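Lipoprotein outS (Dickeya dadantii, PDB 3UTK) serves as the pilotin of the type II secretion system, interacts with the secretin OutD and is required to move pectate lyases and cellulases across the outer membrane. Local coordinates at residues S49-S54 and G70-T75; K55-Q60 and S116-T121. All blocks are in the same frame, centred on the assembly; numbering follows the deposited sequence.

The modelled chain enters through helix 40-60, which supplies the first segment of both contacts: 49-54, then 55-60 directly after it. Beyond this helix the chain folds back and interaction 1 closes a short connection by packing helix 69-82 against 49-54. It then runs on through helix 94-106 to helix 111-121, where interaction 2 closes a much longer loop on 55-60. The two closures cross along the sequence. Their centres lie about 12 Å apart and the contacts meet: Ile-72 CD1 is 3.5 Å from Arg-58 NH1, and Ala-53 CB is 3.6 Å from Phe-118 CZ. Helix 40-60 thus joins both partner helices.

Interaction 1. Residues S49-S54 and G70-T75; sequences SLVAAS and GTILKT
Ile-72 makes most of this contact with its CG2 methyl, which meets Val-51 and Ser-54 on the facing helix. CG2 lies 3.7 Å from Val-51 CG1, and the same methyl is 3.7 Å from Ser-54 CB. The other branch of the isoleucine runs past the serine as well, its CD1 standing 3.8 Å from Ser-54 CB. CG2 is anti to the backbone N of Ile-72, while CG1 (chi1 -64°) is anti to the carbonyl carbon and carries CD1 to the serine. Leu-73 joins from the flank: its CB points away from the partner, but the side chain turns back and brings CD1 to 4.1 Å from Val-51 CG2.

Behind this first shell, the hydroxyl of Ser-54 is occupied within its own helix. Its OG donates to Leu-50 O at 2.9 Å, approaching from 33° out of the carbonyl plane. The backbone N of Ser-54 reaches that oxygen from the opposite face, so one carbonyl accepts two bonds. Ser-54 meets the isoleucine mainly through CB. Farther along helix 69-82, Thr-75 repeats the pattern, with OG1 2.9 Å from Thr-71 O.

Other helices hold the surroundings. Phe-125 and Met-129 of helix 123-131 touch Ser-54, while Ser-97 of helix 94-106 touches Val-51 and Pro-94 touches Leu-73.

The segment axes approach to 9.4 Å with their directions 147° apart, a near-antiparallel packing of two helices consecutive in the chain. The chemistry is that of a hydrocarbon seam deep in the helical bundle: methyl and methylene groups meet across it, and the buried serine hydroxyl is satisfied locally, which lets a polar residue sit against aliphatic neighbours.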
# COMPACT_ATOMS: atom_id res chain seq x y z
N SER A 49 1.08 -3.98 -2.93
CA SER A 49 1.62 -4.35 -1.62
C SER A 49 1.70 -3.14 -0.67
O SER A 49 1.41 -3.26 0.52
CB SER A 49 2.99 -5.01 -1.78
OG SER A 49 3.60 -5.25 -0.52
N LEU A 50 2.09 -1.99 -1.20
CA LEU A 50 2.20 -0.77 -0.40
C LEU A 50 0.80 -0.30 0.00
O LEU A 50 0.58 0.09 1.13
CB LEU A 50 2.93 0.33 -1.18
CG LEU A 50 4.44 0.19 -1.33
CD1 LEU A 50 4.99 1.20 -2.35
CD2 LEU A 50 5.15 0.35 0.01
N VAL A 51 -0.14 -0.37 -0.93
CA VAL A 51 -1.51 0.01 -0.62
C VAL A 51 -2.10 -0.91 0.45
O VAL A 51 -2.73 -0.44 1.40
CB VAL A 51 -2.38 -0.01 -1.89
CG1 VAL A 51 -3.82 0.32 -1.55
CG2 VAL A 51 -1.83 1.00 -2.91
N ALA A 52 -1.90 -2.22 0.30
CA ALA A 52 -2.39 -3.21 1.27
C ALA A 52 -1.80 -3.00 2.66
O ALA A 52 -2.52 -3.07 3.66
CB ALA A 52 -2.08 -4.61 0.79
N ALA A 53 -0.50 -2.76 2.72
CA ALA A 53 0.17 -2.52 4.00
C ALA A 53 -0.36 -1.24 4.66
O ALA A 53 -0.55 -1.18 5.87
CB ALA A 53 1.68 -2.44 3.81
N SER A 54 -0.57 -0.20 3.85
CA SER A 54 -1.13 1.04 4.35
C SER A 54 -2.55 0.87 4.90
O SER A 54 -2.86 1.40 5.95
CB SER A 54 -1.12 2.11 3.26
OG SER A 54 0.21 2.41 2.88
N GLY A 70 -8.79 5.52 -1.47
CA GLY A 70 -8.62 6.30 -2.68
C GLY A 70 -7.36 7.15 -2.63
O GLY A 70 -6.62 7.24 -3.61
N THR A 71 -7.12 7.77 -1.48
CA THR A 71 -5.93 8.60 -1.30
C THR A 71 -4.66 7.76 -1.26
O THR A 71 -3.65 8.14 -1.84
CB THR A 71 -6.02 9.45 -0.01
OG1 THR A 71 -7.20 10.26 -0.04
CG2 THR A 71 -4.80 10.36 0.12
N ILE A 72 -4.72 6.63 -0.56
CA ILE A 72 -3.60 5.70 -0.54
C ILE A 72 -3.27 5.25 -1.97
O ILE A 72 -2.10 5.22 -2.36
CB ILE A 72 -3.90 4.47 0.35
CG1 ILE A 72 -4.07 4.89 1.81
CG2 ILE A 72 -2.78 3.44 0.23
CD1 ILE A 72 -4.49 3.74 2.75
N LEU A 73 -4.29 4.91 -2.75
CA LEU A 73 -4.09 4.52 -4.14
C LEU A 73 -3.44 5.62 -4.96
O LEU A 73 -2.53 5.37 -5.76
CB LEU A 73 -5.43 4.14 -4.78
CG LEU A 73 -5.27 3.18 -5.95
CD1 LEU A 73 -5.06 1.78 -5.39
CD2 LEU A 73 -6.49 3.23 -6.87
N LYS A 74 -3.93 6.85 -4.78
CA LYS A 74 -3.41 7.98 -5.52
C LYS A 74 -1.94 8.18 -5.18
O LYS A 74 -1.15 8.59 -6.03
CB LYS A 74 -4.21 9.24 -5.19
CG LYS A 74 -3.82 10.47 -5.99
CD LYS A 74 -4.50 11.71 -5.46
CE LYS A 74 -6.02 11.57 -5.50
NZ LYS A 74 -6.67 12.91 -5.30
N THR A 75 -1.57 7.88 -3.93
CA THR A 75 -0.18 8.01 -3.50
C THR A 75 0.70 6.99 -4.21
O THR A 75 1.82 7.30 -4.63
CB THR A 75 -0.05 7.83 -1.99
OG1 THR A 75 -0.86 8.80 -1.32
CG2 THR A 75 1.40 8.00 -1.56

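Interaction 2. Residues K55-Q60 and S116-T121; sequences KYLRVQ and SSFNRT
Tyr-56 and Phe-118 form an offset edge-to-face pair, the edge of the phenylalanine directed at the face of the tyrosine. The ring centroids are 5.7 Å apart and the planes stand at 76°. Phe-118 CD2 makes the nearest approach, 3.8 Å from Tyr-56 CD1, which in turn lies in the plane of the phenylalanine ring at its edge. On the opposite face of the tyrosine, Gln-60 CG sits over the centre of the ring, 3.7 Å above its plane. One turn of its own helix therefore backs the tyrosine while helix 111-121 brings the phenylalanine up to the front. With the tyrosine CG anti to the backbone N (chi1 -172°) and beside the carbonyl carbon, the ring lies between Gln-60 and Phe-118.

Leu-57 packs next to the aromatic pair and approaches the stem of Phe-118. Its CD2 is just 3.4 Å from Phe-118 CB, a snug fit, and the same methyl comes within 3.5 Å of Asn-119 OD1. That oxygen has its polar partner elsewhere, in a hydrogen bond with Arg-63 NH1. The backbone of Arg-63 is itself hydrogen-bonded to that of Leu-57, so this residue, from the loop that follows helix 40-60, links both sides of the contact and probably steadies the amide.

Here the segments cross at 126° with their axes 10.2 Å apart, far less aligned than a simple antiparallel pair. Just beyond the C-terminal end of 55-60 and just before the start of 116-121, Cys-61 and Cys-115 are joined by a disulfide. An aromatic-aliphatic cluster beside a covalent staple ties the two helices together where these segments cross, in keeping with the nested, perpendicular alpha-helical hairpins of the pilotin fold.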
# COMPACT_ATOMS: atom_id res chain seq x y z
N LYS A 55 -3.42 0.15 4.18
CA LYS A 55 -4.77 -0.09 4.69
C LYS A 55 -4.70 -0.93 5.98
O LYS A 55 -5.46 -0.71 6.91
CB LYS A 55 -5.66 -0.78 3.64
CG LYS A 55 -7.09 -1.02 4.11
CD LYS A 55 -7.99 -1.57 3.00
CE LYS A 55 -9.43 -1.69 3.49
NZ LYS A 55 -10.39 -1.88 2.37
N TYR A 56 -3.79 -1.90 6.01
CA TYR A 56 -3.60 -2.70 7.22
C TYR A 56 -3.25 -1.81 8.42
O TYR A 56 -3.76 -1.99 9.52
CB TYR A 56 -2.53 -3.78 6.98
CG TYR A 56 -2.40 -4.78 8.11
CD1 TYR A 56 -1.70 -4.47 9.27
CD2 TYR A 56 -2.98 -6.04 8.01
CE1 TYR A 56 -1.59 -5.38 10.31
CE2 TYR A 56 -2.87 -6.96 9.04
CZ TYR A 56 -2.18 -6.63 10.18
OH TYR A 56 -2.08 -7.54 11.20
N LEU A 57 -2.40 -0.81 8.20
CA LEU A 57 -2.04 0.07 9.29
C LEU A 57 -3.25 0.88 9.74
O LEU A 57 -3.52 0.99 10.94
CB LEU A 57 -0.90 1.02 8.90
CG LEU A 57 0.52 0.44 8.83
CD1 LEU A 57 1.52 1.47 8.27
CD2 LEU A 57 0.99 -0.05 10.20
N ARG A 58 -4.00 1.42 8.79
CA ARG A 58 -5.14 2.26 9.15
C ARG A 58 -6.20 1.44 9.90
O ARG A 58 -6.70 1.88 10.94
CB ARG A 58 -5.77 2.92 7.92
CG ARG A 58 -6.83 3.98 8.26
CD ARG A 58 -7.56 4.47 7.02
NE ARG A 58 -8.48 3.46 6.51
CZ ARG A 58 -8.49 2.99 5.27
NH1 ARG A 58 -7.62 3.45 4.38
NH2 ARG A 58 -9.37 2.06 4.92
N VAL A 59 -6.54 0.27 9.37
CA VAL A 59 -7.67 -0.48 9.89
C VAL A 59 -7.30 -1.37 11.08
O VAL A 59 -8.02 -1.40 12.09
CB VAL A 59 -8.35 -1.32 8.79
CG1 VAL A 59 -9.48 -2.17 9.37
CG2 VAL A 59 -8.86 -0.41 7.67
N GLN A 60 -6.19 -2.10 10.97
CA GLN A 60 -5.82 -3.07 12.00
C GLN A 60 -4.96 -2.45 13.09
O GLN A 60 -4.96 -2.89 14.24
CB GLN A 60 -5.08 -4.27 11.37
CG GLN A 60 -5.85 -4.97 10.24
CD GLN A 60 -7.16 -5.56 10.71
OE1 GLN A 60 -8.19 -5.43 10.04
NE2 GLN A 60 -7.14 -6.23 11.84
N SER A 116 3.76 -3.76 14.32
CA SER A 116 5.08 -3.27 14.73
C SER A 116 6.00 -3.22 13.51
O SER A 116 6.77 -2.27 13.32
CB SER A 116 5.68 -4.18 15.80
OG SER A 116 6.92 -3.67 16.25
N SER A 117 5.93 -4.25 12.67
CA SER A 117 6.78 -4.32 11.48
C SER A 117 6.44 -3.22 10.46
O SER A 117 7.34 -2.53 9.98
CB SER A 117 6.70 -5.71 10.83
OG SER A 117 7.59 -5.79 9.74
N PHE A 118 5.16 -3.07 10.12
CA PHE A 118 4.75 -2.04 9.15
C PHE A 118 5.03 -0.62 9.70
O PHE A 118 5.47 0.27 8.96
CB PHE A 118 3.27 -2.18 8.78
CG PHE A 118 2.97 -3.26 7.76
CD1 PHE A 118 3.94 -3.69 6.85
CD2 PHE A 118 1.72 -3.85 7.71
CE1 PHE A 118 3.65 -4.68 5.91
CE2 PHE A 118 1.41 -4.84 6.76
CZ PHE A 118 2.39 -5.27 5.87
N ASN A 119 4.79 -0.41 10.99
CA ASN A 119 5.05 0.91 11.59
C ASN A 119 6.53 1.26 11.49
O ASN A 119 6.91 2.43 11.30
CB ASN A 119 4.59 0.94 13.05
CG ASN A 119 3.12 1.33 13.20
OD1 ASN A 119 2.58 2.10 12.41
ND2 ASN A 119 2.48 0.78 14.22
N ARG A 120 7.38 0.24 11.61
CA ARG A 120 8.82 0.43 11.53
C ARG A 120 9.30 0.77 10.13
O ARG A 120 10.15 1.64 9.98
CB ARG A 120 9.57 -0.81 12.04
CG ARG A 120 11.09 -0.63 12.08
CD ARG A 120 11.80 -1.93 12.48
NE ARG A 120 13.06 -2.10 11.77
CZ ARG A 120 13.35 -3.13 10.97
NH1 ARG A 120 12.46 -4.10 10.77
NH2 ARG A 120 14.53 -3.18 10.37
N THR A 121 8.73 0.13 9.10
CA THR A 121 9.32 0.16 7.76
C THR A 121 8.62 1.06 6.74
O THR A 121 9.18 1.33 5.68
CB THR A 121 9.35 -1.25 7.13
OG1 THR A 121 8.01 -1.70 6.94
CG2 THR A 121 10.11 -2.23 8.02